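Local coordinates for protein probable translation initiation factor eIF-2B subunit gamma (Schizosaccharomyces pombe, PDB 5B04) that acts as a subunit of eIF2B, the complex that catalyses exchange of GDP for GTP on the gamma subunit of translation initiation factor eIF2, at residues E[40-45]-E[89-94]; E[239-244]-E[261-266]; E[70-75]-E[146-151]. The protein carries 3 engineered substitutions. All blocks are in the same frame, centred on the assembly; numbering follows the deposited sequence.

How the interactions relate
Followed from the N terminus, the chain shows how a nucleotidyltransferase-like domain is built up by contacts that overlap in sequence. Strand 39-45 comes first, then the loop and helix 74-82, then strand 87-92, and interaction 1 closes this beta-alpha-beta unit. Interaction 3 crosses it: 70-75 lies inside that loop, while its partner, 146-151, follows later, at the end of strand 142-147. The two contacts also touch, because Val42 and Phe44 bond through their backbones to Leu146. Interaction 2 comes after both and nests in neither; it closes a short excursion from strand 230-245, which runs antiparallel beside 142-147, so all three contacts reach one mixed sheet.

Interaction 1. Residues E[40-45]-E[89-94]; sequences QAVVFA and ILICME
Segments 40-45 and 89-92, which meet from Ala41 and Ile89 onward, run side by side as parallel strands, their axes 4.7 Å apart at closest approach and 21° away from exactly parallel. Bonds go from Ile89 N to Ala41 O, Val43 N to Ile89 O, Ile91 N to Val43 O and Ala45 N to Ile91 O, so the odd-numbered residues of both strands do the pairing. Val42 and Phe44 turn their backbones the other way, to Val144, Leu146 and Cys148.

Side chains alternate between two faces. On one, Val42 and Ile89 lie alongside each other, with Val42 CG2 4.2 Å from Ile89 CB, while Val42 CG1 meets the far end of Ile91 at CD1, 3.7 Å away. Phe44 crosses Ile91 obliquely: with CG anti to the backbone N (chi1 180°), its ring brings CD1 to 3.5 Å from Ile91 CG2. Met93, whose chain is bent at chi2 (-57°), comes to the edge of the same ring, CE 3.7 Å from Phe44 CZ. Helix 128-134 covers this face. On the other, Leu90 CD1 reaches across to Val43 CG1 at 3.8 Å and to Ala45 CB at 4.0 Å, beneath helices 74-82 and 97-105.

Two strands joined through helix 74-82 form the beta-alpha-beta crossover of a Rossmann-like GT-A fold. The chemistry is divided cleanly: the peptide groups satisfy one another within the sheet, and the side chains offer both helical layers an almost wholly apolar surface, consistent with apolar burial, added to the backbone bonds, holding sheet and helices together.

Interaction 2. Residues E[239-244]-E[261-266]; sequences DAHIFV and SIRGDL
Ile262 sets its CG2 methyl over one face of the Phe243 ring, a CH-pi contact with the methyl 3.7 Å from the ring centroid and only 17° off the normal. Leu266 comes to the edge of that ring instead, CD1 near its plane and 3.4 Å from Phe243 CE1, its side chain crossing at about a right angle. Also at the rim lies His241 CG of the same strand, and in return Phe243 CE2 stands 3.7 Å above one face of the imidazole. At the imidazole's edge are Ser261 O, 4.2 Å from His241 NE2, and the side chain of Arg263.

Phe243 points its CB toward the loop, and a first torsion of -59°, with CG anti to the carbonyl carbon, sets the ring so that Ile262 CG2 meets one face. The setting is the mixed sheet of the GT-A domain, where strand 230-245 runs antiparallel to both 142-147 and 170-176; the loop after it folds back so that Ile262 also packs on Leu132 of helix 128-134, and Leu266 on Tyr174.

No hydrogen bond links the two segments, but the loop has polar bonds of its own. Ser261 OG accepts from Gly264 N, an ST motif. Arg263 NE makes a weak bond to Ser261 O, which lies in the guanidinium plane at its edge. Asp239 OD2 stays 5.3 Å from Arg263 NE, so any attraction between these opposite charges is probably modest.

Interaction 3. Residues E[70-75]-E[146-151]; sequences KPMLHY and LSCDSI
Met72 and Leu73 pack against Cys148 and Asp149 where two type I turns meet, one from Pro71 to His74 leading into helix 74-82, the other from Ser147 to Ser150 leaving strand 142-147. In this Rossmann-like GT-A domain the contact thus joins the approach to helix 74-82 to the loop leaving strand 142-147, which lies next to 39-45 in the sheet.

The buried half is close-packed. Met72 CG stands anti to its backbone N (chi1 -165°), and the chain runs straight until it bends at chi3; it lies alongside Asp149, pointing the same way, with SD 3.5 Å from Asp149 CB and 4.4 Å from Cys148 SG. Leu73 adds CD1 at 3.9 Å from Cys148 CB and rests on Val43 of strand 39-45. Putting an alanine at Met72 removes the sulfur beside Asp149 CB and Cys148 SG, and is likely to open a gap between the two turns.

The other half is looser and partly exposed. Tyr75 and Ile151 meet there chiefly through one methyl, Ile151 CD1, which comes obliquely to 3.6 Å from Tyr75 CD2. The ring has His74 ND1 over the centre of one face, and its OH makes a weak bond to Gly68 N.

No hydrogen bond spans the two segments. Each turn has its own: His74 N bonds to Pro71 O, Ser150 N to Ser147 O, and Ser147 N donates a hydrogen bond to Ser150 OG at 3.1 Å.

Interaction 1. Residues E[40-45]-E[89-94]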
# COMPACT_ATOMS: atom_id res chain seq x y z
N GLN E 40 -13.88 -28.91 50.37
CA GLN E 40 -14.18 -28.82 51.79
C GLN E 40 -12.95 -29.31 52.56
O GLN E 40 -12.31 -30.28 52.15
CB GLN E 40 -15.43 -29.63 52.16
CG GLN E 40 -15.40 -31.08 51.72
CD GLN E 40 -16.75 -31.75 51.88
OE1 GLN E 40 -16.86 -32.97 51.81
NE2 GLN E 40 -17.79 -30.95 52.10
N ALA E 41 -12.62 -28.64 53.65
CA ALA E 41 -11.34 -28.86 54.31
C ALA E 41 -11.44 -29.75 55.55
O ALA E 41 -12.42 -29.70 56.29
CB ALA E 41 -10.71 -27.53 54.68
N VAL E 42 -10.40 -30.55 55.76
CA VAL E 42 -10.30 -31.40 56.94
C VAL E 42 -8.99 -31.15 57.67
O VAL E 42 -7.91 -31.45 57.15
CB VAL E 42 -10.40 -32.89 56.59
CG1 VAL E 42 -10.11 -33.74 57.82
CG2 VAL E 42 -11.77 -33.22 56.01
N VAL E 43 -9.08 -30.60 58.88
CA VAL E 43 -7.91 -30.38 59.71
C VAL E 43 -7.81 -31.45 60.78
O VAL E 43 -8.73 -31.62 61.58
CB VAL E 43 -7.93 -28.99 60.37
CG1 VAL E 43 -6.78 -28.85 61.35
CG2 VAL E 43 -7.87 -27.90 59.32
N PHE E 44 -6.70 -32.18 60.80
CA PHE E 44 -6.49 -33.21 61.81
C PHE E 44 -5.67 -32.68 62.97
O PHE E 44 -4.54 -32.22 62.80
CB PHE E 44 -5.82 -34.44 61.20
CG PHE E 44 -5.57 -35.55 62.19
CD1 PHE E 44 -6.55 -35.91 63.09
CD2 PHE E 44 -4.36 -36.22 62.20
CE1 PHE E 44 -6.32 -36.93 64.01
CE2 PHE E 44 -4.13 -37.24 63.11
CZ PHE E 44 -5.11 -37.59 64.02
N ALA E 45 -6.24 -32.75 64.17
CA ALA E 45 -5.58 -32.30 65.38
C ALA E 45 -5.37 -33.46 66.34
O ALA E 45 -6.14 -33.64 67.28
CB ALA E 45 -6.38 -31.19 66.04
N ILE E 89 -13.99 -29.13 58.66
CA ILE E 89 -14.13 -30.25 59.58
C ILE E 89 -12.87 -30.38 60.43
O ILE E 89 -11.76 -30.43 59.90
CB ILE E 89 -14.39 -31.57 58.84
CG1 ILE E 89 -15.67 -31.48 58.01
CG2 ILE E 89 -14.46 -32.73 59.82
CD1 ILE E 89 -15.97 -32.73 57.21
N LEU E 90 -13.04 -30.45 61.74
CA LEU E 90 -11.90 -30.56 62.65
C LEU E 90 -11.90 -31.90 63.38
O LEU E 90 -12.67 -32.11 64.32
CB LEU E 90 -11.91 -29.41 63.65
CG LEU E 90 -10.77 -29.40 64.68
CD1 LEU E 90 -9.42 -29.59 64.01
CD2 LEU E 90 -10.80 -28.10 65.46
N ILE E 91 -11.03 -32.80 62.94
CA ILE E 91 -10.86 -34.09 63.60
C ILE E 91 -9.88 -33.96 64.76
O ILE E 91 -8.85 -33.30 64.63
CB ILE E 91 -10.36 -35.16 62.62
CG1 ILE E 91 -11.41 -35.46 61.55
CG2 ILE E 91 -9.99 -36.42 63.37
CD1 ILE E 91 -10.89 -36.31 60.41
N CYS E 92 -10.21 -34.58 65.89
CA CYS E 92 -9.32 -34.55 67.05
C CYS E 92 -9.59 -35.73 67.97
O CYS E 92 -10.34 -36.65 67.63
CB CYS E 92 -9.49 -33.24 67.82
SG CYS E 92 -11.08 -33.06 68.66
N MET E 93 -8.97 -35.70 69.14
CA MET E 93 -9.17 -36.74 70.15
C MET E 93 -10.19 -36.26 71.18
O MET E 93 -10.30 -35.06 71.43
CB MET E 93 -7.84 -37.09 70.83
CG MET E 93 -6.72 -37.39 69.85
SD MET E 93 -7.14 -38.72 68.71
CE MET E 93 -5.79 -38.63 67.54
N GLU E 94 -10.93 -37.20 71.76
CA GLU E 94 -11.96 -36.85 72.74
C GLU E 94 -11.34 -36.14 73.93
O GLU E 94 -11.94 -35.23 74.51
CB GLU E 94 -12.69 -38.10 73.23
CG GLU E 94 -12.60 -39.30 72.32
CD GLU E 94 -13.73 -40.26 72.57
OE1 GLU E 94 -14.78 -39.82 73.08
OE2 GLU E 94 -13.55 -41.47 72.32

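Interaction 2. Residues E[239-244]-E[261-266]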
# COMPACT_ATOMS: atom_id res chain seq x y z
N ASP E 239 7.57 -32.57 54.14
CA ASP E 239 6.15 -32.45 53.87
C ASP E 239 5.52 -31.35 54.73
O ASP E 239 5.68 -31.34 55.95
CB ASP E 239 5.43 -33.78 54.11
CG ASP E 239 3.94 -33.68 53.88
OD1 ASP E 239 3.53 -32.98 52.93
OD2 ASP E 239 3.17 -34.31 54.64
N ALA E 240 4.81 -30.44 54.08
CA ALA E 240 4.12 -29.36 54.78
C ALA E 240 2.73 -29.82 55.22
O ALA E 240 1.94 -29.02 55.73
CB ALA E 240 4.02 -28.13 53.89
N HIS E 241 2.47 -31.11 55.03
CA HIS E 241 1.18 -31.73 55.31
C HIS E 241 0.01 -30.94 54.73
O HIS E 241 -1.08 -30.90 55.32
CB HIS E 241 0.98 -31.92 56.82
CG HIS E 241 0.05 -33.04 57.17
ND1 HIS E 241 -1.31 -32.87 57.30
CD2 HIS E 241 0.29 -34.35 57.41
CE1 HIS E 241 -1.87 -34.03 57.61
NE2 HIS E 241 -0.92 -34.94 57.69
N ILE E 242 0.24 -30.31 53.59
CA ILE E 242 -0.85 -29.71 52.83
C ILE E 242 -1.23 -30.66 51.71
O ILE E 242 -0.41 -30.97 50.85
CB ILE E 242 -0.47 -28.36 52.22
CG1 ILE E 242 0.25 -27.47 53.23
CG2 ILE E 242 -1.70 -27.66 51.66
CD1 ILE E 242 0.86 -26.25 52.59
N PHE E 243 -2.47 -31.13 51.73
CA PHE E 243 -2.93 -32.06 50.72
C PHE E 243 -4.28 -31.63 50.18
O PHE E 243 -5.07 -31.00 50.88
CB PHE E 243 -3.01 -33.47 51.29
CG PHE E 243 -1.70 -33.99 51.80
CD1 PHE E 243 -0.83 -34.66 50.96
CD2 PHE E 243 -1.35 -33.80 53.12
CE1 PHE E 243 0.37 -35.14 51.44
CE2 PHE E 243 -0.15 -34.28 53.60
CZ PHE E 243 0.72 -34.93 52.75
N VAL E 244 -4.53 -31.98 48.92
CA VAL E 244 -5.85 -31.80 48.33
C VAL E 244 -6.10 -32.97 47.38
O VAL E 244 -5.30 -33.25 46.49
CB VAL E 244 -5.97 -30.45 47.59
CG1 VAL E 244 -4.75 -30.19 46.72
CG2 VAL E 244 -7.26 -30.41 46.77
N SER E 261 -1.71 -42.60 57.82
CA SER E 261 -1.14 -41.31 58.17
C SER E 261 -1.17 -40.25 57.10
O SER E 261 -0.79 -39.11 57.36
CB SER E 261 0.33 -41.48 58.51
OG SER E 261 1.02 -41.81 57.33
N ILE E 262 -1.57 -40.62 55.90
CA ILE E 262 -1.63 -39.67 54.80
C ILE E 262 -0.23 -39.46 54.27
O ILE E 262 -0.06 -38.87 53.23
CB ILE E 262 -2.24 -38.32 55.22
CG1 ILE E 262 -3.73 -38.49 55.51
CG2 ILE E 262 -2.01 -37.25 54.15
CD1 ILE E 262 -4.56 -37.22 55.44
N ARG E 263 0.76 -39.91 55.01
CA ARG E 263 2.07 -40.02 54.43
C ARG E 263 2.36 -41.48 54.23
O ARG E 263 3.24 -41.83 53.46
CB ARG E 263 3.13 -39.36 55.30
CG ARG E 263 2.71 -38.04 55.91
CD ARG E 263 3.33 -37.85 57.28
NE ARG E 263 2.36 -38.04 58.36
CZ ARG E 263 2.64 -37.94 59.65
NH1 ARG E 263 3.88 -37.65 60.04
NH2 ARG E 263 1.69 -38.12 60.55
N GLY E 264 1.66 -42.35 54.94
CA GLY E 264 1.64 -43.75 54.58
C GLY E 264 0.76 -43.85 53.35
O GLY E 264 1.07 -44.53 52.41
N ASP E 265 -0.35 -43.13 53.38
CA ASP E 265 -1.27 -43.11 52.25
C ASP E 265 -0.65 -42.73 50.89
O ASP E 265 -0.87 -43.28 49.83
CB ASP E 265 -2.62 -42.44 52.64
CG ASP E 265 -3.68 -42.49 51.54
OD1 ASP E 265 -4.10 -43.60 51.23
OD2 ASP E 265 -4.12 -41.43 51.04
N LEU E 266 0.12 -41.66 51.00
CA LEU E 266 0.63 -41.04 49.81
C LEU E 266 1.34 -41.92 48.83
O LEU E 266 1.06 -41.90 47.65
CB LEU E 266 1.56 -39.94 50.28
CG LEU E 266 1.78 -38.95 49.16
CD1 LEU E 266 1.95 -37.57 49.74
CD2 LEU E 266 2.99 -39.36 48.35

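Interaction 3. Residues E[70-75]-E[146-151]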
# COMPACT_ATOMS: atom_id res chain seq x y z
N LYS E 70 -0.42 -17.23 69.85
CA LYS E 70 -1.66 -17.70 69.26
C LYS E 70 -1.59 -19.22 69.16
O LYS E 70 -0.57 -19.76 68.75
CB LYS E 70 -1.89 -17.09 67.88
CG LYS E 70 -2.15 -15.59 67.88
CD LYS E 70 -2.34 -15.08 66.46
CE LYS E 70 -2.59 -13.58 66.44
NZ LYS E 70 -2.68 -13.05 65.06
N PRO E 71 -2.68 -19.90 69.54
CA PRO E 71 -2.74 -21.37 69.50
C PRO E 71 -2.37 -21.93 68.13
O PRO E 71 -2.56 -21.27 67.11
CB PRO E 71 -4.21 -21.67 69.83
CG PRO E 71 -4.63 -20.51 70.66
CD PRO E 71 -3.92 -19.32 70.09
N MET E 72 -1.83 -23.15 68.12
CA MET E 72 -1.34 -23.79 66.90
C MET E 72 -2.42 -23.88 65.82
O MET E 72 -2.14 -23.72 64.64
CB MET E 72 -0.81 -25.18 67.23
CG MET E 72 0.04 -25.81 66.14
SD MET E 72 0.67 -27.42 66.64
CE MET E 72 1.67 -26.97 68.05
N LEU E 73 -3.65 -24.13 66.26
CA LEU E 73 -4.78 -24.33 65.35
C LEU E 73 -5.14 -23.07 64.57
O LEU E 73 -5.78 -23.15 63.52
CB LEU E 73 -6.00 -24.82 66.13
CG LEU E 73 -7.19 -25.34 65.34
CD1 LEU E 73 -6.90 -26.72 64.76
CD2 LEU E 73 -8.44 -25.37 66.21
N HIS E 74 -4.73 -21.92 65.08
CA HIS E 74 -5.07 -20.63 64.48
C HIS E 74 -4.59 -20.48 63.04
O HIS E 74 -5.26 -19.86 62.21
CB HIS E 74 -4.50 -19.49 65.33
CG HIS E 74 -4.46 -18.17 64.62
ND1 HIS E 74 -3.36 -17.75 63.90
CD2 HIS E 74 -5.37 -17.18 64.53
CE1 HIS E 74 -3.61 -16.55 63.39
NE2 HIS E 74 -4.82 -16.19 63.76
N TYR E 75 -3.43 -21.06 62.74
CA TYR E 75 -2.78 -20.84 61.44
C TYR E 75 -3.34 -21.69 60.29
O TYR E 75 -3.45 -21.20 59.17
CB TYR E 75 -1.28 -21.06 61.59
CG TYR E 75 -0.68 -20.12 62.61
CD1 TYR E 75 -0.35 -18.81 62.27
CD2 TYR E 75 -0.49 -20.52 63.93
CE1 TYR E 75 0.17 -17.94 63.20
CE2 TYR E 75 0.03 -19.66 64.87
CZ TYR E 75 0.36 -18.37 64.50
OH TYR E 75 0.88 -17.51 65.44
N LEU E 146 -5.41 -30.57 56.01
CA LEU E 146 -4.32 -29.93 56.75
C LEU E 146 -4.10 -30.58 58.10
O LEU E 146 -4.95 -31.32 58.60
CB LEU E 146 -4.61 -28.44 56.94
CG LEU E 146 -4.50 -27.52 55.72
CD1 LEU E 146 -4.76 -26.08 56.14
CD2 LEU E 146 -3.13 -27.65 55.08
N SER E 147 -2.95 -30.29 58.70
CA SER E 147 -2.68 -30.67 60.08
C SER E 147 -2.83 -29.43 60.95
O SER E 147 -2.74 -28.31 60.46
CB SER E 147 -1.29 -31.27 60.23
OG SER E 147 -0.99 -31.53 61.59
N CYS E 148 -3.05 -29.63 62.25
CA CYS E 148 -3.22 -28.51 63.16
C CYS E 148 -1.92 -27.73 63.33
O CYS E 148 -1.93 -26.60 63.80
CB CYS E 148 -3.72 -29.00 64.52
SG CYS E 148 -2.61 -30.13 65.38
N ASP E 149 -0.81 -28.35 62.94
CA ASP E 149 0.50 -27.72 63.06
C ASP E 149 0.95 -27.03 61.78
O ASP E 149 1.96 -26.34 61.76
CB ASP E 149 1.55 -28.75 63.50
CG ASP E 149 1.52 -30.01 62.65
OD1 ASP E 149 1.38 -29.91 61.42
OD2 ASP E 149 1.65 -31.11 63.23
N SER E 150 0.20 -27.22 60.70
CA SER E 150 0.57 -26.65 59.41
C SER E 150 0.63 -25.12 59.44
O SER E 150 -0.39 -24.45 59.30
CB SER E 150 -0.41 -27.11 58.32
OG SER E 150 -0.46 -28.52 58.25
N ILE E 151 1.83 -24.58 59.64
CA ILE E 151 2.04 -23.14 59.61
C ILE E 151 2.44 -22.70 58.21
O ILE E 151 3.58 -22.91 57.79
CB ILE E 151 3.13 -22.68 60.60
CG1 ILE E 151 2.98 -23.41 61.94
CG2 ILE E 151 3.08 -21.17 60.79
CD1 ILE E 151 1.69 -23.12 62.66